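Local coordinates for protein putative O-Methyltransferase (Corynebacterium glutamicum, PDB 3DR5) that probably transfers methyl groups from S-adenosyl-L-methionine to hydroxyl oxygens of a substrate that is not known, at residues Thr10-Thr15 and Asp38-Gln43; Ile61-Ala66 and Gln131-Gln136; Ser138-Lys143 and Thr180-Asp185; Leu161-Leu166 and Leu203-Thr208. All coordinates share one frame; numbering follows the deposited sequence.

Overall arrangement
The four contacts come in the order 1, 2, then 3 and 4, whose segments alternate along the chain. The centre of interaction 2 lies about 4 Å from the centre of the chain; it joins strands 59-63 and 130-135 in the middle of the mixed sheet. Interaction 4 joins the end of strand 157-161 to the start of strand 207-212 in the same sheet, about 13 Å away between centres. Interaction 3 packs helix 178-190 on residues 138-143, which lead into helix 142-152, and touches interaction 4. Interaction 1 sets helix 4-13 beside helix 39-51, and Met-40 and Thr-41 reach Leu-203 of interaction 4. Interactions 1 and 4 also touch the second subunit.

Interaction 1: Thr10-Thr15 and Asp38-Gln43; sequences TYVEST and DEMTGQ
Glu-13 reaches 38-43 through two waters, and each donates to its OE1. The first lies 3.0 Å from Glu-13 OE1 and accepts from Met-40 N. The second lies 2.9 Å from Glu-13 OE1 and accepts from Glu-39 N. The waters thus take up two N-H groups of the first turn of helix 39-51. The first water also gives a weak bond to Asp-38 OD2.

Asp-38 is the N-cap of that helix. Its OD1 accepts from Thr-41 N and, at 2.6 Å, from Thr-41 OG1. The backbone N-H comes from above the carboxylate plane, while the hydroxyl lies nearly along the C-O axis. Gln-43 NE2 donates to Glu-39 OE2, on the side away from the other oxygen. Glu-39 OE1 bonds to Tyr-73 OH, and Gln-43 OE1 accepts from Arg-200 N of the second subunit.

The apolar part is Val-12 against selenomethionine Met-40. CG of Met-40 lies 3.8 Å from Val-12 CG1. The placement of the methyl end of Met-40 is doubtful.

Glu-13 OE1 and Asp-38 OD2 are 4.5 Å apart. The shared water and the partly positive helix start probably ease this meeting of like charges.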
loop_
_atom_site.group_PDB
_atom_site.type_symbol
_atom_site.label_atom_id
_atom_site.label_comp_id
_atom_site.label_asym_id
_atom_site.label_seq_id
_atom_site.Cartn_x
_atom_site.Cartn_y
_atom_site.Cartn_z
ATOM N N THR A 10 -12.195 -14.021 2.004
ATOM C CA THR A 10 -12.901 -14.985 1.171
ATOM C C THR A 10 -13.503 -14.340 -0.075
ATOM O O THR A 10 -13.355 -14.859 -1.182
ATOM C CB THR A 10 -14.011 -15.699 1.977
ATOM O OG1 THR A 10 -13.431 -16.318 3.136
ATOM C CG2 THR A 10 -14.677 -16.767 1.129
ATOM N N TYR A 11 -14.177 -13.211 0.101
ATOM C CA TYR A 11 -14.770 -12.521 -1.040
ATOM C C TYR A 11 -13.696 -12.020 -2.007
ATOM O O TYR A 11 -13.854 -12.122 -3.224
ATOM C CB TYR A 11 -15.595 -11.322 -0.601
ATOM C CG TYR A 11 -16.170 -10.594 -1.789
ATOM C CD1 TYR A 11 -17.223 -11.146 -2.513
ATOM C CD2 TYR A 11 -15.590 -9.414 -2.264
ATOM C CE1 TYR A 11 -17.697 -10.543 -3.671
ATOM C CE2 TYR A 11 -16.060 -8.800 -3.424
ATOM C CZ TYR A 11 -17.111 -9.377 -4.122
ATOM O OH TYR A 11 -17.592 -8.780 -5.261
ATOM N N VAL A 12 -12.604 -11.478 -1.474
ATOM C CA VAL A 12 -11.536 -10.968 -2.328
ATOM C C VAL A 12 -10.782 -12.098 -3.016
ATOM O O VAL A 12 -10.463 -12.005 -4.200
ATOM C CB VAL A 12 -10.540 -10.093 -1.528
ATOM C CG1 VAL A 12 -9.353 -9.696 -2.408
ATOM C CG2 VAL A 12 -11.254 -8.840 -1.004
ATOM N N GLU A 13 -10.489 -13.161 -2.279
ATOM C CA GLU A 13 -9.781 -14.285 -2.868
ATOM C C GLU A 13 -10.681 -14.990 -3.885
ATOM O O GLU A 13 -10.274 -15.253 -5.011
ATOM C CB GLU A 13 -9.322 -15.266 -1.776
ATOM C CG GLU A 13 -7.940 -14.943 -1.208
ATOM C CD GLU A 13 -7.517 -15.872 -0.088
ATOM O OE1 GLU A 13 -6.512 -15.569 0.594
ATOM O OE2 GLU A 13 -8.184 -16.910 0.109
ATOM N N SER A 14 -11.918 -15.275 -3.491
ATOM C CA SER A 14 -12.866 -15.965 -4.364
ATOM C C SER A 14 -13.318 -15.111 -5.538
ATOM O O SER A 14 -14.108 -15.569 -6.370
ATOM C CB SER A 14 -14.101 -16.379 -3.570
ATOM O OG SER A 14 -14.939 -15.255 -3.306
ATOM N N THR A 15 -12.812 -13.883 -5.616
ATOM C CA THR A 15 -13.235 -12.983 -6.673
ATOM C C THR A 15 -12.112 -12.390 -7.519
ATOM O O THR A 15 -12.367 -11.718 -8.522
ATOM C CB THR A 15 -14.134 -11.875 -6.049
ATOM O OG1 THR A 15 -15.250 -11.613 -6.904
ATOM C CG2 THR A 15 -13.382 -10.623 -5.822
ATOM N N ASP A 38 -0.311 -14.127 1.284
ATOM C CA ASP A 38 -1.605 -14.390 0.656
ATOM C C ASP A 38 -1.847 -13.488 -0.558
ATOM O O ASP A 38 -1.027 -12.627 -0.880
ATOM C CB ASP A 38 -2.753 -14.268 1.691
ATOM C CG ASP A 38 -2.930 -12.859 2.240
ATOM O OD1 ASP A 38 -2.058 -11.995 1.997
ATOM O OD2 ASP A 38 -3.958 -12.623 2.919
ATOM N N GLU A 39 -2.976 -13.696 -1.228
ATOM C CA GLU A 39 -3.310 -12.937 -2.422
ATOM C C GLU A 39 -3.410 -11.433 -2.223
ATOM O O GLU A 39 -3.011 -10.664 -3.098
ATOM C CB GLU A 39 -4.615 -13.461 -3.018
ATOM C CG GLU A 39 -5.155 -12.659 -4.204
ATOM C CD GLU A 39 -4.216 -12.643 -5.398
ATOM O OE1 GLU A 39 -3.581 -13.682 -5.666
ATOM O OE2 GLU A 39 -4.122 -11.596 -6.077
HETATM N N MSE A 40 -3.937 -11.021 -1.075
HETATM C CA MSE A 40 -4.105 -9.609 -0.773
HETATM C C MSE A 40 -2.765 -8.910 -0.559
HETATM O O MSE A 40 -2.579 -7.765 -0.984
HETATM C CB MSE A 40 -5.020 -9.429 0.455
HETATM C CG MSE A 40 -6.525 -9.579 0.159
HETATM SE SE MSE A 40 -7.648 -9.169 1.722
HETATM C CE MSE A 40 -9.297 -9.960 1.166
ATOM N N THR A 41 -1.837 -9.602 0.098
ATOM C CA THR A 41 -0.513 -9.050 0.334
ATOM C C THR A 41 0.204 -8.932 -1.025
ATOM O O THR A 41 0.915 -7.956 -1.268
ATOM C CB THR A 41 0.295 -9.956 1.283
ATOM O OG1 THR A 41 -0.385 -10.034 2.541
ATOM C CG2 THR A 41 1.708 -9.399 1.500
ATOM N N GLY A 42 0.014 -9.919 -1.903
ATOM C CA GLY A 42 0.631 -9.881 -3.225
ATOM C C GLY A 42 0.119 -8.698 -4.049
ATOM O O GLY A 42 0.909 -8.034 -4.728
ATOM N N GLN A 43 -1.187 -8.428 -3.996
ATOM C CA GLN A 43 -1.783 -7.306 -4.730
ATOM C C GLN A 43 -1.136 -5.992 -4.253
ATOM O O GLN A 43 -0.810 -5.118 -5.068
ATOM C CB GLN A 43 -3.316 -7.292 -4.521
ATOM C CG GLN A 43 -4.022 -8.429 -5.262
ATOM C CD GLN A 43 -5.508 -8.519 -4.951
ATOM O OE1 GLN A 43 -6.098 -7.587 -4.401
ATOM N NE2 GLN A 43 -6.123 -9.645 -5.305
HETATM O O HOH W 1 -5.705 -12.733 0.945
HETATM O O HOH W 2 -4.167 -16.300 -1.032
#

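Interaction 2: Ile61-Ala66 and Gln131-Gln136; sequences IAITPA and QLVFGQ
Ile-61 and Val-133 face each other as a parallel bridge pair, followed by Ala-62 with Phe-134 and Ile-63 with Gly-135. The axes of the two short strands are 4.7 Å apart and 8° from parallel. Four backbone bonds hold them. Ile-61 N donates to Leu-132 O and Phe-134 N to Ile-61 O. Ile-63 N then donates to Phe-134 O at 2.7 Å, and Gln-136 N to Ile-63 O. Val-133 CA also makes a CA-H...O contact of 3.3 Å with Ile-61 O.

The apolar contacts lie on both faces of the sheet. On one, Ile-61 and Val-133 run side by side, with Ile-61 CB 4.1 Å from Val-133 CG2. Ile-63 turns its CD1 across to Val-133 CG1, 3.9 Å away. On the other, Thr-64 CB meets the edge of the Phe-134 ring at CE2, 4.0 Å away. Phe-134 CG is anti to the backbone N (chi1 171°), which sends the ring along the strand toward Thr-64. Val-70 of helix 67-77 packs on Phe-134 and on Ala-62.

Farther along, Thr-64 CB rests 3.5 Å from Gln-136 CB. Thr-64 OG1 accepts from Ala-66 N, 3.2 Å away, in an ST turn that leads into helix 67-77.

The pair is central in the 3-2-1-4-5-7-6 sheet of the Rossmann-like methyltransferase fold, with loops following the C-terminal ends of its parallel strands. In its relatives the loop after the first strand borders the S-adenosylmethionine site.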
loop_
_atom_site.group_PDB
_atom_site.type_symbol
_atom_site.label_atom_id
_atom_site.label_comp_id
_atom_site.label_asym_id
_atom_site.label_seq_id
_atom_site.Cartn_x
_atom_site.Cartn_y
_atom_site.Cartn_z
ATOM N N ILE A 61 14.033 -5.876 -5.085
ATOM C CA ILE A 61 14.733 -7.004 -4.486
ATOM C C ILE A 61 13.713 -7.830 -3.690
ATOM O O ILE A 61 12.919 -7.279 -2.916
ATOM C CB ILE A 61 15.836 -6.575 -3.499
ATOM C CG1 ILE A 61 16.912 -5.765 -4.218
ATOM C CG2 ILE A 61 16.494 -7.828 -2.880
ATOM C CD1 ILE A 61 17.981 -5.211 -3.292
ATOM N N ALA A 62 13.719 -9.143 -3.909
ATOM C CA ALA A 62 12.845 -10.055 -3.167
ATOM C C ALA A 62 13.757 -11.019 -2.386
ATOM O O ALA A 62 14.466 -11.840 -2.971
ATOM C CB ALA A 62 11.926 -10.850 -4.117
ATOM N N ILE A 63 13.752 -10.900 -1.066
ATOM C CA ILE A 63 14.554 -11.747 -0.197
ATOM C C ILE A 63 13.595 -12.715 0.474
ATOM O O ILE A 63 12.970 -12.400 1.487
ATOM C CB ILE A 63 15.283 -10.900 0.852
ATOM C CG1 ILE A 63 16.305 -9.998 0.153
ATOM C CG2 ILE A 63 15.957 -11.795 1.867
ATOM C CD1 ILE A 63 16.424 -8.625 0.775
ATOM N N THR A 64 13.514 -13.922 -0.074
ATOM C CA THR A 64 12.579 -14.918 0.435
ATOM C C THR A 64 12.793 -16.283 -0.214
ATOM O O THR A 64 13.261 -16.364 -1.348
ATOM C CB THR A 64 11.136 -14.460 0.120
ATOM O OG1 THR A 64 10.210 -15.518 0.381
ATOM C CG2 THR A 64 11.016 -14.064 -1.375
ATOM N N PRO A 65 12.442 -17.367 0.494
ATOM C CA PRO A 65 12.580 -18.739 -0.015
ATOM C C PRO A 65 11.626 -18.976 -1.184
ATOM O O PRO A 65 11.856 -19.841 -2.015
ATOM C CB PRO A 65 12.201 -19.610 1.180
ATOM C CG PRO A 65 12.551 -18.778 2.353
ATOM C CD PRO A 65 12.205 -17.358 1.951
ATOM N N ALA A 66 10.537 -18.219 -1.222
ATOM C CA ALA A 66 9.548 -18.347 -2.296
ATOM C C ALA A 66 9.556 -17.094 -3.165
ATOM O O ALA A 66 8.561 -16.386 -3.261
ATOM C CB ALA A 66 8.156 -18.551 -1.711
ATOM N N GLN A 131 14.112 0.681 -5.681
ATOM C CA GLN A 131 12.837 1.317 -5.373
ATOM C C GLN A 131 11.935 0.466 -4.478
ATOM O O GLN A 131 10.966 0.968 -3.901
ATOM C CB GLN A 131 12.089 1.613 -6.671
ATOM C CG GLN A 131 11.515 0.340 -7.316
ATOM C CD GLN A 131 11.113 0.516 -8.772
ATOM O OE1 GLN A 131 9.941 0.714 -9.086
ATOM N NE2 GLN A 131 12.092 0.460 -9.664
ATOM N N LEU A 132 12.244 -0.820 -4.363
ATOM C CA LEU A 132 11.408 -1.711 -3.565
ATOM C C LEU A 132 12.171 -2.944 -3.098
ATOM O O LEU A 132 12.863 -3.599 -3.879
ATOM C CB LEU A 132 10.179 -2.144 -4.386
ATOM C CG LEU A 132 9.223 -3.210 -3.818
ATOM C CD1 LEU A 132 8.463 -2.636 -2.626
ATOM C CD2 LEU A 132 8.243 -3.674 -4.897
ATOM N N VAL A 133 12.045 -3.252 -1.814
ATOM C CA VAL A 133 12.692 -4.419 -1.254
ATOM C C VAL A 133 11.684 -5.171 -0.384
ATOM O O VAL A 133 11.095 -4.613 0.544
ATOM C CB VAL A 133 13.939 -4.032 -0.411
ATOM C CG1 VAL A 133 14.580 -5.286 0.193
ATOM C CG2 VAL A 133 14.945 -3.292 -1.291
ATOM N N PHE A 134 11.471 -6.437 -0.713
ATOM C CA PHE A 134 10.571 -7.291 0.040
ATOM C C PHE A 134 11.440 -8.289 0.794
ATOM O O PHE A 134 12.325 -8.939 0.217
ATOM C CB PHE A 134 9.619 -8.070 -0.878
ATOM C CG PHE A 134 8.820 -9.117 -0.153
ATOM C CD1 PHE A 134 7.636 -8.785 0.499
ATOM C CD2 PHE A 134 9.278 -10.433 -0.092
ATOM C CE1 PHE A 134 6.922 -9.755 1.219
ATOM C CE2 PHE A 134 8.577 -11.408 0.625
ATOM C CZ PHE A 134 7.392 -11.070 1.277
ATOM N N GLY A 135 11.191 -8.398 2.093
ATOM C CA GLY A 135 11.948 -9.328 2.902
ATOM C C GLY A 135 11.090 -10.318 3.677
ATOM O O GLY A 135 10.117 -9.941 4.336
ATOM N N GLN A 136 11.417 -11.597 3.546
ATOM C CA GLN A 136 10.727 -12.640 4.288
ATOM C C GLN A 136 11.853 -13.324 5.069
ATOM O O GLN A 136 12.526 -14.234 4.573
ATOM C CB GLN A 136 10.040 -13.660 3.365
ATOM C CG GLN A 136 9.365 -14.779 4.146
ATOM C CD GLN A 136 7.926 -14.471 4.512
ATOM O OE1 GLN A 136 7.574 -14.384 5.690
ATOM N NE2 GLN A 136 7.083 -14.308 3.503
#

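Interaction 3: Ser138-Lys143 and Thr180-Asp185; sequences SPMDLK and TQAARD
Two elements that pack beside the sheet meet here: residues 138-143, leading into helix 142-152, pack on the first half of helix 178-190. Pro-139 and Ala-183 touch through their CB atoms, 4.0 Å apart. Ala-182 points its methyl group into the turn. Its CB lies 3.4 Å from Pro-139 O. The small alanines let the backbones come close, with CA atoms of Pro-139 and Ala-183 5.0 Å apart. Met-140, a selenomethionine, touches Ala-182 CB with its CG, 3.9 Å away, while its chain bends at chi2 and chi3.

Leu-142 adds a looser touch with its CD1 near Ala-183 CA, and it also packs on Ala-186 one turn on.

At the far end, the aliphatic part of Lys-143 crosses the carboxylate of Asp-185. CG of Lys-143 is 3.8 Å from Asp-185 OD1. The charged ends do not meet: Lys-143 NZ and Asp-185 OD1 are 5.8 Å apart. CG of Asp-185 is anti to the backbone N (chi1 179°), which turns the carboxylate toward the lysine. The ammonium group has a cation-pi partner in Tyr-189 and a long, weak ion pair with Asp-147.

This is packing of a helix on the lead-in to its neighbour, on the outside of a Rossmann-like alpha/beta sandwich, where helices cover the central sheet.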
loop_
_atom_site.group_PDB
_atom_site.type_symbol
_atom_site.label_atom_id
_atom_site.label_comp_id
_atom_site.label_asym_id
_atom_site.label_seq_id
_atom_site.Cartn_x
_atom_site.Cartn_y
_atom_site.Cartn_z
ATOM N N SER A 138 13.520 -14.319 9.356
ATOM C CA SER A 138 13.176 -14.658 10.728
ATOM C C SER A 138 13.212 -13.351 11.514
ATOM O O SER A 138 13.967 -12.429 11.178
ATOM C CB SER A 138 14.190 -15.629 11.330
ATOM O OG SER A 138 14.112 -16.884 10.692
ATOM N N PRO A 139 12.392 -13.252 12.565
ATOM C CA PRO A 139 12.326 -12.056 13.409
ATOM C C PRO A 139 13.685 -11.643 13.961
ATOM O O PRO A 139 13.901 -10.473 14.287
ATOM C CB PRO A 139 11.325 -12.444 14.515
ATOM C CG PRO A 139 11.107 -13.935 14.352
ATOM C CD PRO A 139 11.324 -14.209 12.901
HETATM N N MSE A 140 14.602 -12.600 14.069
HETATM C CA MSE A 140 15.931 -12.285 14.590
HETATM C C MSE A 140 16.805 -11.604 13.539
HETATM O O MSE A 140 17.838 -11.017 13.861
HETATM C CB MSE A 140 16.606 -13.554 15.148
HETATM C CG MSE A 140 16.008 -14.016 16.499
HETATM SE SE MSE A 140 17.182 -13.812 18.054
HETATM C CE MSE A 140 18.298 -12.346 17.445
ATOM N N ASP A 141 16.383 -11.667 12.280
ATOM C CA ASP A 141 17.127 -11.036 11.194
ATOM C C ASP A 141 16.550 -9.682 10.761
ATOM O O ASP A 141 17.169 -8.970 9.969
ATOM C CB ASP A 141 17.164 -11.954 9.974
ATOM C CG ASP A 141 18.115 -13.117 10.141
ATOM O OD1 ASP A 141 19.203 -12.891 10.697
ATOM O OD2 ASP A 141 17.792 -14.245 9.702
ATOM N N LEU A 142 15.383 -9.315 11.293
ATOM C CA LEU A 142 14.720 -8.078 10.882
ATOM C C LEU A 142 15.505 -6.792 10.955
ATOM O O LEU A 142 15.569 -6.043 9.974
ATOM C CB LEU A 142 13.381 -7.920 11.610
ATOM C CG LEU A 142 12.256 -8.890 11.213
ATOM C CD1 LEU A 142 11.098 -8.755 12.189
ATOM C CD2 LEU A 142 11.792 -8.596 9.791
ATOM N N LYS A 143 16.110 -6.556 12.108
ATOM C CA LYS A 143 16.909 -5.371 12.330
ATOM C C LYS A 143 18.072 -5.325 11.342
ATOM O O LYS A 143 18.336 -4.297 10.710
ATOM C CB LYS A 143 17.468 -5.386 13.753
ATOM C CG LYS A 143 17.380 -4.051 14.482
ATOM C CD LYS A 143 18.678 -3.687 15.197
ATOM C CE LYS A 143 19.496 -2.690 14.377
ATOM N NZ LYS A 143 20.737 -2.243 15.071
ATOM N N THR A 180 9.882 -13.102 19.727
ATOM C CA THR A 180 9.013 -11.989 20.056
ATOM C C THR A 180 9.849 -10.776 20.483
ATOM O O THR A 180 9.538 -9.635 20.127
ATOM C CB THR A 180 8.036 -12.374 21.194
ATOM O OG1 THR A 180 6.877 -11.539 21.128
ATOM C CG2 THR A 180 8.685 -12.188 22.561
ATOM N N GLN A 181 10.909 -11.034 21.244
ATOM C CA GLN A 181 11.788 -9.976 21.740
ATOM C C GLN A 181 12.585 -9.320 20.617
ATOM O O GLN A 181 12.871 -8.119 20.671
ATOM C CB GLN A 181 12.747 -10.549 22.789
ATOM C CG GLN A 181 13.577 -9.519 23.526
ATOM C CD GLN A 181 14.379 -10.143 24.657
ATOM O OE1 GLN A 181 14.021 -11.207 25.166
ATOM N NE2 GLN A 181 15.450 -9.470 25.074
ATOM N N ALA A 182 12.938 -10.110 19.606
ATOM C CA ALA A 182 13.691 -9.598 18.466
ATOM C C ALA A 182 12.729 -8.802 17.574
ATOM O O ALA A 182 13.071 -7.716 17.106
ATOM C CB ALA A 182 14.321 -10.758 17.682
ATOM N N ALA A 183 11.530 -9.342 17.351
ATOM C CA ALA A 183 10.523 -8.662 16.542
ATOM C C ALA A 183 10.155 -7.334 17.243
ATOM O O ALA A 183 9.980 -6.308 16.584
ATOM C CB ALA A 183 9.286 -9.553 16.387
ATOM N N ARG A 184 10.043 -7.348 18.574
ATOM C CA ARG A 184 9.715 -6.134 19.327
ATOM C C ARG A 184 10.812 -5.079 19.150
ATOM O O ARG A 184 10.516 -3.901 18.933
ATOM C CB ARG A 184 9.560 -6.442 20.816
ATOM C CG ARG A 184 8.415 -5.689 21.476
ATOM C CD ARG A 184 8.570 -5.607 22.986
ATOM N NE ARG A 184 8.705 -6.913 23.622
ATOM C CZ ARG A 184 7.813 -7.894 23.522
ATOM N NH1 ARG A 184 6.713 -7.722 22.810
ATOM N NH2 ARG A 184 8.020 -9.052 24.138
ATOM N N ASP A 185 12.076 -5.498 19.242
ATOM C CA ASP A 185 13.195 -4.565 19.083
ATOM C C ASP A 185 13.253 -4.016 17.659
ATOM O O ASP A 185 13.592 -2.847 17.441
ATOM C CB ASP A 185 14.529 -5.236 19.425
ATOM C CG ASP A 185 15.706 -4.298 19.255
ATOM O OD1 ASP A 185 16.240 -4.200 18.131
ATOM O OD2 ASP A 185 16.088 -3.641 20.247
#

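Interaction 4: Leu161-Leu166 and Leu203-Thr208; sequences LADALL and LGAGLT
Leu-161 N donates to Thr-208 O at 2.7 Å, the shortest backbone bond between 161-166 and 203-208. Thr-208 N returns a bond to Leu-161 O at 3.1 Å. The two residues form an antiparallel hydrogen-bonded pair. It joins strand 157-161 to strand 207-212 in the seven-stranded sheet of the Rossmann-like methyltransferase fold, where 207-212 runs against the parallel strands.

Next to the pair both chains turn: 161-166 after it and 203-206 ahead of it. Residues Leu-161 to Ala-164 make a type II turn and Asp-163 to Leu-166 a type I turn. Across from them, Leu-203 to Gly-206 make a type II' turn. Leu-165 N donates to Gly-206 O at 3.3 Å. Asp-163 OD1 accepts from Ala-205 N at 3.0 Å, on the anti side and 20° out of the carboxylate plane. A chi1 of -50° places CG of Asp-163 anti to its carbonyl carbon and turns the carboxylate back to Ala-205. A water accepts from Asp-163 N and donates to Leu-203 O, which ties the two turns together.

The backbone angles of Gly-206 call for glycine, and a CB there would run into Leu-165 CB. The leucine also lays CD1 against Gly-206 CA, 3.5 Å away. Leu-8 of the second subunit packs on Leu-165. Leu-142 of helix 142-152 touches Ala-164, and Leu-44 of helix 39-51 touches Leu-207.

Thr-208 OG1 lies near Ala-164 CB, 3.8 Å away. Leu-207 CD1 rests 3.6 Å from Leu-161 O.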
loop_
_atom_site.group_PDB
_atom_site.type_symbol
_atom_site.label_atom_id
_atom_site.label_comp_id
_atom_site.label_asym_id
_atom_site.label_seq_id
_atom_site.Cartn_x
_atom_site.Cartn_y
_atom_site.Cartn_z
ATOM N N LEU A 161 8.353 -5.700 5.046
ATOM C CA LEU A 161 8.717 -6.807 5.937
ATOM C C LEU A 161 7.524 -7.677 6.317
ATOM O O LEU A 161 6.683 -7.286 7.127
ATOM C CB LEU A 161 9.385 -6.253 7.202
ATOM C CG LEU A 161 10.574 -5.310 6.936
ATOM C CD1 LEU A 161 11.027 -4.646 8.241
ATOM C CD2 LEU A 161 11.717 -6.089 6.298
ATOM N N ALA A 162 7.466 -8.867 5.731
ATOM C CA ALA A 162 6.379 -9.810 5.992
ATOM C C ALA A 162 6.376 -10.383 7.409
ATOM O O ALA A 162 7.437 -10.604 7.999
ATOM C CB ALA A 162 6.437 -10.953 4.989
ATOM N N ASP A 163 5.170 -10.619 7.934
ATOM C CA ASP A 163 4.956 -11.206 9.260
ATOM C C ASP A 163 5.813 -10.622 10.381
ATOM O O ASP A 163 6.084 -11.300 11.367
ATOM C CB ASP A 163 5.204 -12.711 9.205
ATOM C CG ASP A 163 4.466 -13.385 8.070
ATOM O OD1 ASP A 163 3.308 -13.003 7.814
ATOM O OD2 ASP A 163 5.033 -14.307 7.438
ATOM N N ALA A 164 6.222 -9.367 10.242
ATOM C CA ALA A 164 7.085 -8.719 11.220
ATOM C C ALA A 164 6.469 -8.356 12.563
ATOM O O ALA A 164 7.188 -7.993 13.503
ATOM C CB ALA A 164 7.697 -7.479 10.601
ATOM N N LEU A 165 5.149 -8.461 12.655
ATOM C CA LEU A 165 4.439 -8.099 13.870
ATOM C C LEU A 165 3.958 -9.304 14.666
ATOM O O LEU A 165 3.401 -9.159 15.755
ATOM C CB LEU A 165 3.247 -7.211 13.512
ATOM C CG LEU A 165 3.542 -5.853 12.865
ATOM C CD1 LEU A 165 2.286 -5.292 12.214
ATOM C CD2 LEU A 165 4.069 -4.893 13.919
ATOM N N LEU A 166 4.183 -10.489 14.113
ATOM C CA LEU A 166 3.774 -11.736 14.742
ATOM C C LEU A 166 2.348 -11.702 15.282
ATOM O O LEU A 166 2.104 -11.983 16.458
ATOM C CB LEU A 166 4.767 -12.126 15.850
ATOM C CG LEU A 166 6.182 -12.468 15.350
ATOM C CD1 LEU A 166 7.082 -12.856 16.514
ATOM C CD2 LEU A 166 6.093 -13.610 14.351
ATOM N N LEU A 203 -2.025 -7.435 7.257
ATOM C CA LEU A 203 -1.852 -8.437 6.205
ATOM C C LEU A 203 -0.898 -9.521 6.709
ATOM O O LEU A 203 0.099 -9.219 7.359
ATOM C CB LEU A 203 -1.299 -7.778 4.933
ATOM C CG LEU A 203 -2.273 -6.914 4.134
ATOM C CD1 LEU A 203 -1.473 -5.955 3.252
ATOM C CD2 LEU A 203 -3.198 -7.810 3.304
ATOM N N GLY A 204 -1.212 -10.777 6.401
ATOM C CA GLY A 204 -0.396 -11.879 6.878
ATOM C C GLY A 204 -0.377 -11.807 8.400
ATOM O O GLY A 204 -1.415 -11.604 9.040
ATOM N N ALA A 205 0.799 -11.973 8.998
ATOM C CA ALA A 205 0.928 -11.896 10.454
ATOM C C ALA A 205 1.286 -10.464 10.884
ATOM O O ALA A 205 1.780 -10.245 11.993
ATOM C CB ALA A 205 2.004 -12.881 10.945
ATOM N N GLY A 206 1.038 -9.491 10.010
ATOM C CA GLY A 206 1.350 -8.107 10.331
ATOM C C GLY A 206 2.520 -7.615 9.500
ATOM O O GLY A 206 3.665 -7.961 9.758
ATOM N N LEU A 207 2.219 -6.777 8.516
ATOM C CA LEU A 207 3.209 -6.255 7.590
ATOM C C LEU A 207 3.757 -4.899 7.969
ATOM O O LEU A 207 3.008 -4.001 8.320
ATOM C CB LEU A 207 2.570 -6.186 6.202
ATOM C CG LEU A 207 3.385 -5.788 4.969
ATOM C CD1 LEU A 207 4.246 -6.972 4.538
ATOM C CD2 LEU A 207 2.453 -5.383 3.833
ATOM N N THR A 208 5.074 -4.752 7.908
ATOM C CA THR A 208 5.668 -3.457 8.187
ATOM C C THR A 208 6.327 -2.966 6.906
ATOM O O THR A 208 7.228 -3.621 6.361
ATOM C CB THR A 208 6.752 -3.499 9.287
ATOM O OG1 THR A 208 6.189 -3.998 10.504
ATOM C CG2 THR A 208 7.289 -2.090 9.544
HETATM O O HOH W 3 3.113 -9.824 6.538
#